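Local coordinates for protein alginate lyase, family PL7 (Zobellia galactanivorans, PDB 3ZPY) that probably cleaves alginate by beta-elimination as a polysaccharide lyase of family PL7, this chain being the catalytic domain of a longer marine bacterial enzyme, at residues W15-F20 with D32-A37; V58-Y63 with P75-R80. All blocks are in the same frame, centred on the assembly; numbering follows the deposited sequence.

Contact 1: residues W15-F20 with D32-A37; sequences WKINSF and DDITDA. With NA (sodium ion), chain C.
Strand 15-20 and the turn 32-37 meet through a backbone hydrogen bond and a small patch of isoleucine packing, where the chain has run back along the strand as 29-31 and leaves the sheet for a loop. Ile34 N donates to Ile17 O at 2.9 Å, with an N-H...O angle of 166°, and beside this bond the two isoleucines touch: Ile34 CG2 lies 3.7 Å from Ile17 CB. CG1 of Ile34, anti to the backbone N (chi1 -164°), carries CD1 against Ser19 CB and Phe20 O. Ser19 turns its hydroxyl to Tyr45. At the outer end Lys16 lays its methylenes across the turn, CG 3.4 Å from Asp32 O and CD 3.8 Å from Asp33 CB. Its NZ stays 4.2 Å from Asp32 OD2, and Asp33 OD2 is also near, both beyond a salt bridge. Asp33 shapes the turn itself. Its OD1 accepts from Thr35 N in an Asx turn and from Thr35 OG1 at 2.7 Å, both donors coming from the same face of the carboxylate, while a water links that oxygen to Ile17 N. The short 3-10 segment 34-36 follows, and Thr35 O and Ala37 O bind the sodium ion, at 2.8 and 2.7 Å. Three donors thus converge on Asp33 OD1, fixing the carboxylate's rotation and coupling turn to strand through water, beside the direct bond of Ile34 N. The loosely paired lysine and aspartates would add a diffuse attraction at the solvent side, where Asp32 is exposed, probably weakened by water. The sodium ion is held by three backbone carbonyls, those of Thr35 in the 3-10 segment, Ala37 just after it and Ile40 farther along the loop, together with a water.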
ATOM      1  N   TRP A  15      -7.616   8.974  -7.376  1.00  6.05           N
ATOM      2  CA  TRP A  15      -6.649   7.865  -7.207  1.00  5.21           C
ATOM      3  C   TRP A  15      -6.306   7.271  -8.569  1.00  5.71           C
ATOM      4  O   TRP A  15      -7.178   7.082  -9.401  1.00  7.54           O
ATOM      5  CB  TRP A  15      -7.217   6.731  -6.380  1.00  5.03           C
ATOM      6  CG  TRP A  15      -7.609   7.115  -4.972  1.00  4.50           C
ATOM      7  CD1 TRP A  15      -8.864   7.565  -4.537  1.00  5.55           C
ATOM      8  CD2 TRP A  15      -6.751   7.091  -3.783  1.00  5.16           C
ATOM      9  NE1 TRP A  15      -8.813   7.861  -3.211  1.00  5.81           N
ATOM     10  CE2 TRP A  15      -7.554   7.596  -2.704  1.00  5.92           C
ATOM     11  CE3 TRP A  15      -5.382   6.768  -3.542  1.00  4.63           C
ATOM     12  CZ2 TRP A  15      -7.051   7.704  -1.417  1.00  6.89           C
ATOM     13  CZ3 TRP A  15      -4.890   6.881  -2.272  1.00  5.49           C
ATOM     14  CH2 TRP A  15      -5.706   7.333  -1.212  1.00  5.39           C
ATOM     15  N   LYS A  16      -5.009   7.014  -8.795  1.00  5.67           N
ATOM     16  CA  LYS A  16      -4.572   6.257  -9.915  1.00  5.77           C
ATOM     17  C   LYS A  16      -4.414   4.787  -9.468  1.00  5.89           C
ATOM     18  O   LYS A  16      -3.902   4.493  -8.381  1.00  5.85           O
ATOM     19  CB  LYS A  16      -3.209   6.815 -10.374  1.00  6.57           C
ATOM     20  CG  LYS A  16      -2.455   5.984 -11.392  1.00  8.64           C
ATOM     21  CD  LYS A  16      -1.243   6.802 -11.980  1.00 11.57           C
ATOM     22  CE  LYS A  16      -1.565   8.192 -12.640  1.00 21.24           C
ATOM     23  NZ  LYS A  16      -0.518   9.071 -13.375  1.00 24.71           N
ATOM     24  N   ILE A  17      -4.807   3.883 -10.370  1.00  5.48           N
ATOM     25  CA  ILE A  17      -4.786   2.436 -10.074  1.00  5.38           C
ATOM     26  C   ILE A  17      -3.556   1.794 -10.711  1.00  6.08           C
ATOM     27  O   ILE A  17      -3.451   1.754 -11.938  1.00  7.77           O
ATOM     28  CB  ILE A  17      -6.061   1.757 -10.593  1.00  6.23           C
ATOM     29  CG1 ILE A  17      -7.267   2.342  -9.919  1.00  6.55           C
ATOM     30  CG2 ILE A  17      -6.020   0.266 -10.242  1.00  6.47           C
ATOM     31  CD1 ILE A  17      -8.553   1.918 -10.660  1.00  6.75           C
ATOM     32  N   ASN A  18      -2.648   1.315  -9.802  1.00  6.20           N
ATOM     33  CA  ASN A  18      -1.464   0.508 -10.216  1.00  6.31           C
ATOM     34  C   ASN A  18      -1.874  -0.981 -10.270  1.00  6.55           C
ATOM     35  O   ASN A  18      -2.368  -1.508  -9.289  1.00  6.94           O
ATOM     36  CB  ASN A  18      -0.290   0.607  -9.222  1.00  8.34           C
ATOM     37  CG  ASN A  18       0.123   2.005  -8.818  1.00  8.07           C
ATOM     38  OD1 ASN A  18       0.108   2.976  -9.589  1.00 11.50           O
ATOM     39  ND2 ASN A  18       0.570   2.089  -7.621  1.00  8.71           N
ATOM     40  N   SER A  19      -1.821  -1.642 -11.444  1.00  5.67           N
ATOM     41  CA  SER A  19      -2.225  -3.023 -11.548  1.00  5.15           C
ATOM     42  C   SER A  19      -1.507  -3.701 -12.644  1.00  6.51           C
ATOM     43  O   SER A  19      -0.532  -3.135 -13.256  1.00  8.25           O
ATOM     44  CB  SER A  19      -3.764  -3.122 -11.660  1.00  6.03           C
ATOM     45  OG  SER A  19      -4.208  -4.431 -11.422  1.00  6.22           O
ATOM     46  N   PHE A  20      -1.885  -4.951 -12.895  1.00  7.88           N
ATOM     47  CA  PHE A  20      -1.231  -5.767 -13.909  1.00  8.25           C
ATOM     48  C   PHE A  20      -2.260  -6.220 -14.942  1.00  9.18           C
ATOM     49  O   PHE A  20      -3.467  -6.266 -14.622  1.00  9.59           O
ATOM     50  CB  PHE A  20      -0.652  -7.065 -13.271  1.00 10.45           C
ATOM     51  CG  PHE A  20       0.666  -6.855 -12.583  1.00  7.87           C
ATOM     52  CD1 PHE A  20       0.710  -6.345 -11.291  1.00  8.34           C
ATOM     53  CD2 PHE A  20       1.889  -7.177 -13.255  1.00  9.62           C
ATOM     54  CE1 PHE A  20       1.930  -6.055 -10.683  1.00  8.32           C
ATOM     55  CE2 PHE A  20       3.096  -6.887 -12.614  1.00 10.39           C
ATOM     56  CZ  PHE A  20       3.116  -6.393 -11.319  1.00  8.23           C
ATOM     57  N   ASP A  32       1.585   1.339 -14.285  1.00 11.76           N
ATOM     58  CA  ASP A  32       1.458   2.353 -13.251  1.00 10.66           C
ATOM     59  C   ASP A  32       0.053   2.992 -13.287  1.00  9.41           C
ATOM     60  O   ASP A  32      -0.468   3.317 -12.278  1.00  9.22           O
ATOM     61  CB  ASP A  32       2.586   3.372 -13.492  1.00 13.42           C
ATOM     62  CG  ASP A  32       2.458   4.588 -12.634  1.00 14.74           C
ATOM     63  OD1 ASP A  32       2.874   4.489 -11.470  1.00 15.94           O
ATOM     64  OD2 ASP A  32       1.945   5.622 -13.135  1.00 15.38           O
ATOM     65  N   ASP A  33      -0.495   3.175 -14.489  1.00  9.77           N
ATOM     66  CA  ASP A  33      -1.886   3.542 -14.604  1.00  8.83           C
ATOM     67  C   ASP A  33      -2.552   2.491 -15.486  1.00  9.01           C
ATOM     68  O   ASP A  33      -2.364   2.476 -16.701  1.00  8.05           O
ATOM     69  CB  ASP A  33      -2.004   4.949 -15.222  1.00  9.56           C
ATOM     70  CG  ASP A  33      -3.465   5.403 -15.281  1.00 11.15           C
ATOM     71  OD1 ASP A  33      -4.355   4.515 -15.239  1.00  9.79           O
ATOM     72  OD2 ASP A  33      -3.717   6.625 -15.466  1.00 16.72           O
ATOM     73  N   ILE A  34      -3.345   1.632 -14.817  1.00  7.54           N
ATOM     74  CA  ILE A  34      -3.958   0.513 -15.510  1.00  8.13           C
ATOM     75  C   ILE A  34      -4.870   0.940 -16.680  1.00  9.26           C
ATOM     76  O   ILE A  34      -5.135   0.171 -17.599  1.00  9.61           O
ATOM     77  CB  ILE A  34      -4.705  -0.399 -14.505  1.00  8.42           C
ATOM     78  CG1 ILE A  34      -5.000  -1.755 -15.176  1.00  8.33           C
ATOM     79  CG2 ILE A  34      -5.987   0.328 -14.026  1.00  8.40           C
ATOM     80  CD1 ILE A  34      -3.783  -2.610 -15.477  1.00 10.95           C
ATOM     81  N   THR A  35      -5.389   2.154 -16.572  1.00  9.96           N
ATOM     82  CA  THR A  35      -6.259   2.606 -17.639  1.00 11.58           C
ATOM     83  C   THR A  35      -5.518   2.834 -18.961  1.00 12.18           C
ATOM     84  O   THR A  35      -6.140   3.025 -20.003  1.00 14.05           O
ATOM     85  CB  THR A  35      -7.101   3.841 -17.258  1.00 11.93           C
ATOM     86  OG1 THR A  35      -6.273   4.986 -17.091  1.00 12.30           O
ATOM     87  CG2 THR A  35      -7.946   3.636 -16.062  1.00 10.87           C
ATOM     88  N   ASP A  36      -4.181   2.872 -18.914  1.00 11.67           N
ATOM     89  CA  ASP A  36      -3.368   2.866 -20.135  1.00 14.55           C
ATOM     90  C   ASP A  36      -3.431   1.555 -20.914  1.00 14.62           C
ATOM     91  O   ASP A  36      -3.048   1.529 -22.089  1.00 24.61           O
ATOM     92  CB  ASP A  36      -1.898   3.159 -19.806  1.00 14.61           C
ATOM     93  CG  ASP A  36      -1.670   4.579 -19.414  1.00 16.40           C
ATOM     94  OD1 ASP A  36      -2.496   5.415 -19.734  1.00 17.19           O
ATOM     95  OD2 ASP A  36      -0.638   4.886 -18.776  1.00 18.85           O
ATOM     96  N   ALA A  37      -3.833   0.473 -20.238  1.00 13.78           N
ATOM     97  CA  ALA A  37      -3.903  -0.798 -20.915  1.00 14.27           C
ATOM     98  C   ALA A  37      -5.066  -0.899 -21.879  1.00 16.00           C
ATOM     99  O   ALA A  37      -6.147  -0.331 -21.666  1.00 16.90           O
ATOM    100  CB  ALA A  37      -3.944  -1.929 -19.899  1.00 11.99           C
TER
HETATM  101 NA    NA C 450      -7.559   1.934 -22.087  1.00  8.86          NA
HETATM  102  O   HOH W   1      -5.847   4.713 -12.880  1.00  7.77           O
HETATM  103  O   HOH W   2      -7.393   4.579 -23.380  1.00 27.45           O

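Contact 2: residues V58-Y63 with P75-R80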
ATOM      1  N   VAL A  58     -13.085  -3.838  -1.624  1.00  4.64           N
ATOM      2  CA  VAL A  58     -12.254  -3.931  -2.848  1.00  4.15           C
ATOM      3  C   VAL A  58     -10.975  -4.676  -2.469  1.00  4.08           C
ATOM      4  O   VAL A  58     -10.329  -4.346  -1.470  1.00  4.00           O
ATOM      5  CB  VAL A  58     -11.984  -2.551  -3.496  1.00  3.76           C
ATOM      6  CG1 VAL A  58     -10.960  -2.678  -4.634  1.00  5.07           C
ATOM      7  CG2 VAL A  58     -13.310  -1.942  -3.985  1.00  4.57           C
ATOM      8  N   TYR A  59     -10.757  -5.732  -3.211  1.00  4.46           N
ATOM      9  CA  TYR A  59      -9.625  -6.686  -2.959  1.00  4.09           C
ATOM     10  C   TYR A  59      -8.481  -6.378  -3.869  1.00  4.41           C
ATOM     11  O   TYR A  59      -8.703  -6.063  -5.078  1.00  5.25           O
ATOM     12  CB  TYR A  59     -10.112  -8.077  -3.321  1.00  3.99           C
ATOM     13  CG  TYR A  59     -11.190  -8.622  -2.381  1.00  4.05           C
ATOM     14  CD1 TYR A  59     -12.521  -8.226  -2.522  1.00  4.78           C
ATOM     15  CD2 TYR A  59     -10.882  -9.580  -1.363  1.00  4.65           C
ATOM     16  CE1 TYR A  59     -13.543  -8.717  -1.667  1.00  4.37           C
ATOM     17  CE2 TYR A  59     -11.905 -10.029  -0.509  1.00  5.57           C
ATOM     18  CZ  TYR A  59     -13.193  -9.615  -0.656  1.00  5.14           C
ATOM     19  OH  TYR A  59     -14.185 -10.139   0.198  1.00  6.05           O
ATOM     20  N   PHE A  60      -7.271  -6.337  -3.288  1.00  3.78           N
ATOM     21  CA  PHE A  60      -5.992  -6.118  -3.994  1.00  4.30           C
ATOM     22  C   PHE A  60      -5.235  -7.344  -3.786  1.00  4.03           C
ATOM     23  O   PHE A  60      -4.778  -7.643  -2.658  1.00  4.51           O
ATOM     24  CB  PHE A  60      -5.279  -4.941  -3.335  1.00  4.85           C
ATOM     25  CG  PHE A  60      -6.049  -3.627  -3.429  1.00  4.63           C
ATOM     26  CD1 PHE A  60      -7.146  -3.379  -2.554  1.00  4.03           C
ATOM     27  CD2 PHE A  60      -5.671  -2.633  -4.356  1.00  5.39           C
ATOM     28  CE1 PHE A  60      -7.850  -2.153  -2.650  1.00  5.03           C
ATOM     29  CE2 PHE A  60      -6.386  -1.472  -4.458  1.00  4.82           C
ATOM     30  CZ  PHE A  60      -7.430  -1.197  -3.569  1.00  5.77           C
ATOM     31  N   LYS A  61      -5.068  -8.096  -4.911  1.00  4.13           N
ATOM     32  CA  LYS A  61      -4.418  -9.417  -4.853  1.00  4.12           C
ATOM     33  C   LYS A  61      -3.104  -9.336  -5.714  1.00  5.28           C
ATOM     34  O   LYS A  61      -3.179  -8.995  -6.933  1.00  6.13           O
ATOM     35  CB  LYS A  61      -5.431 -10.484  -5.485  1.00  4.88           C
ATOM     36  CG  LYS A  61      -4.966 -11.892  -5.252  1.00  5.77           C
ATOM     37  CD  LYS A  61      -5.995 -12.918  -5.670  1.00  7.93           C
ATOM     38  CE  LYS A  61      -5.571 -14.317  -5.367  1.00  8.64           C
ATOM     39  NZ  LYS A  61      -6.695 -15.252  -5.594  1.00 10.42           N
ATOM     40  N   CYS A  62      -1.993  -9.610  -5.049  1.00  5.15           N
ATOM     41  CA  CYS A  62      -0.679  -9.498  -5.721  1.00  5.77           C
ATOM     42  C   CYS A  62       0.129 -10.741  -5.423  1.00  5.75           C
ATOM     43  O   CYS A  62      -0.023 -11.349  -4.356  1.00  7.10           O
ATOM     44  CB  CYS A  62       0.002  -8.150  -5.268  1.00  5.74           C
ATOM     45  SG  CYS A  62       1.464  -7.750  -6.221  1.00  7.76           S
ATOM     46  N   TYR A  63       1.003 -11.112  -6.345  1.00  6.66           N
ATOM     47  CA  TYR A  63       1.610 -12.429  -6.285  1.00  6.51           C
ATOM     48  C   TYR A  63       3.113 -12.299  -6.205  1.00  7.34           C
ATOM     49  O   TYR A  63       3.691 -11.417  -6.852  1.00  7.28           O
ATOM     50  CB  TYR A  63       1.276 -13.295  -7.553  1.00  7.23           C
ATOM     51  CG  TYR A  63      -0.202 -13.452  -7.752  1.00  7.22           C
ATOM     52  CD1 TYR A  63      -0.970 -12.381  -8.267  1.00  8.44           C
ATOM     53  CD2 TYR A  63      -0.826 -14.702  -7.501  1.00  7.07           C
ATOM     54  CE1 TYR A  63      -2.330 -12.458  -8.421  1.00  9.45           C
ATOM     55  CE2 TYR A  63      -2.236 -14.799  -7.675  1.00  7.09           C
ATOM     56  CZ  TYR A  63      -2.926 -13.702  -8.229  1.00  7.22           C
ATOM     57  OH  TYR A  63      -4.306 -13.786  -8.324  1.00  8.75           O
ATOM     58  N   PRO A  75       6.497  -6.269  -6.209  1.00  7.64           N
ATOM     59  CA  PRO A  75       5.329  -5.870  -7.028  1.00  7.81           C
ATOM     60  C   PRO A  75       4.162  -5.310  -6.164  1.00  7.24           C
ATOM     61  O   PRO A  75       4.107  -5.446  -4.918  1.00  7.54           O
ATOM     62  CB  PRO A  75       4.853  -7.214  -7.640  1.00  7.65           C
ATOM     63  CG  PRO A  75       5.229  -8.275  -6.552  1.00  8.36           C
ATOM     64  CD  PRO A  75       6.564  -7.749  -5.971  1.00  9.06           C
ATOM     65  N   ARG A  76       3.209  -4.674  -6.847  1.00  6.50           N
ATOM     66  CA  ARG A  76       2.066  -4.104  -6.100  1.00  7.40           C
ATOM     67  C   ARG A  76       0.850  -4.098  -6.960  1.00  6.59           C
ATOM     68  O   ARG A  76       0.958  -4.071  -8.203  1.00  7.16           O
ATOM     69  CB  ARG A  76       2.357  -2.638  -5.666  1.00  6.67           C
ATOM     70  CG  ARG A  76       2.511  -1.683  -6.876  1.00  8.09           C
ATOM     71  CD  ARG A  76       3.014  -0.312  -6.457  1.00 10.14           C
ATOM     72  NE  ARG A  76       4.472  -0.278  -6.346  1.00  8.63           N
ATOM     73  CZ  ARG A  76       5.170   0.319  -5.368  1.00  7.10           C
ATOM     74  NH1 ARG A  76       4.541   1.003  -4.392  1.00 10.52           N
ATOM     75  NH2 ARG A  76       6.479   0.389  -5.500  1.00 13.16           N
ATOM     76  N   VAL A  77      -0.317  -4.060  -6.307  1.00  5.13           N
ATOM     77  CA  VAL A  77      -1.581  -3.689  -6.918  1.00  5.63           C
ATOM     78  C   VAL A  77      -2.163  -2.699  -5.900  1.00  4.81           C
ATOM     79  O   VAL A  77      -2.338  -3.053  -4.766  1.00  5.40           O
ATOM     80  CB  VAL A  77      -2.477  -4.891  -7.097  1.00  5.49           C
ATOM     81  CG1 VAL A  77      -3.870  -4.401  -7.480  1.00  6.47           C
ATOM     82  CG2 VAL A  77      -1.911  -5.909  -8.083  1.00  6.62           C
ATOM     83  N   GLU A  78      -2.305  -1.439  -6.253  1.00  5.07           N
ATOM     84  CA  GLU A  78      -2.421  -0.381  -5.225  1.00  6.23           C
ATOM     85  C   GLU A  78      -2.976   0.914  -5.854  1.00  5.38           C
ATOM     86  O   GLU A  78      -2.946   1.054  -7.020  1.00  6.95           O
ATOM     87  CB  GLU A  78      -1.001  -0.231  -4.595  1.00 11.81           C
ATOM     88  CG  GLU A  78      -0.765   0.594  -3.453  1.00 12.95           C
ATOM     89  CD  GLU A  78       0.669   0.626  -3.063  1.00  9.82           C
ATOM     90  OE1 GLU A  78       1.555   0.957  -3.815  1.00 16.32           O
ATOM     91  OE2 GLU A  78       0.799   0.633  -1.885  1.00 11.39           O
ATOM     92  N   LEU A  79      -3.448   1.817  -5.002  1.00  3.99           N
ATOM     93  CA  LEU A  79      -3.859   3.146  -5.441  1.00  4.58           C
ATOM     94  C   LEU A  79      -2.822   4.177  -5.074  1.00  4.90           C
ATOM     95  O   LEU A  79      -2.198   4.085  -3.971  1.00  6.00           O
ATOM     96  CB  LEU A  79      -5.186   3.497  -4.732  1.00  4.77           C
ATOM     97  CG  LEU A  79      -6.285   2.436  -4.813  1.00  4.48           C
ATOM     98  CD1 LEU A  79      -7.520   2.975  -4.092  1.00  5.47           C
ATOM     99  CD2 LEU A  79      -6.604   2.142  -6.254  1.00  5.62           C
ATOM    100  N   ARG A  80      -2.693   5.169  -5.973  1.00  5.84           N
ATOM    101  CA  ARG A  80      -1.807   6.296  -5.793  1.00  5.73           C
ATOM    102  C   ARG A  80      -2.617   7.577  -5.689  1.00  5.00           C
ATOM    103  O   ARG A  80      -3.331   7.889  -6.618  1.00  5.23           O
ATOM    104  CB  ARG A  80      -0.797   6.295  -6.965  1.00  7.06           C
ATOM    105  CG  ARG A  80       0.365   7.317  -6.823  1.00  7.27           C
ATOM    106  CD  ARG A  80       0.039   8.686  -7.376  1.00  8.03           C
ATOM    107  NE  ARG A  80       1.314   9.403  -7.563  1.00  9.27           N
ATOM    108  CZ  ARG A  80       1.644  10.589  -7.026  1.00  8.27           C
ATOM    109  NH1 ARG A  80       0.828  11.275  -6.229  1.00  6.96           N
ATOM    110  NH2 ARG A  80       2.825  11.106  -7.268  1.00  8.64           N
TER
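Facing strands of the two sheets of a beta-sandwich meet here: 58-63 belongs to the sheet that also holds 235-247 and 96-107, and 76-80 to the sheet that holds 15-21. Their short axes come within 6.3 Å and run roughly antiparallel, at 152°, but the contact is made by side chains reaching across the interior. Phe60, its ring beside the backbone N (chi1 -62°), points at the other strand. CE2 meets Leu79 CG at 3.9 Å, near the plane of the ring, so the leucine packs against an edge, and the two side chains cross at about a right angle. Val77 O comes obliquely to the ring, 3.4 Å from Phe60 CD2. Phe51 adds an edge-to-face ring contact to Phe60. Val77 spreads its methyls over three residues of strand 58-63: CG1 touches Phe60 CD2 at 4.0 Å, and CG2 reaches Lys61 O at 3.5 Å and Cys62 CB. Farther along, Cys62 SG lies 3.7 Å from Pro75 CB, while Pro75 CG approaches Tyr63 O. Arg76 and Glu78 point away from strand 58-63; Arg76 NH1 makes a salt bridge with Glu78 OE1, hydrogen-bonded at 3.0 Å and in the guanidinium plane, and Lys218 makes a second salt bridge to that oxygen. Apolar groups between the sheets and charged groups on the far face are what is expected of the beta-jelly roll of PL7 lyases.

Strand 15-21 and strand 76-83 are antiparallel neighbours in one sheet, so contact 1 and contact 2 share a border: Lys16 O probably accepts from Arg80 N, and Asn18 N probably donates to Glu78 O, both at 2.8 Å. Trp15 packs on Leu79 there as well. Contact 2, whose centre lies about 7 Å from the centre of the chain, is in the core between sheets and is made chiefly by apolar side chains packing on one another and on backbone. Contact 1, its centre about 14 Å from that point, is mostly buried too but has an exposed edge, and mixes a backbone hydrogen bond, a bridging water and carboxylates with its isoleucines. One joins two sheets; the other ties a sodium-binding loop to strand 15-21.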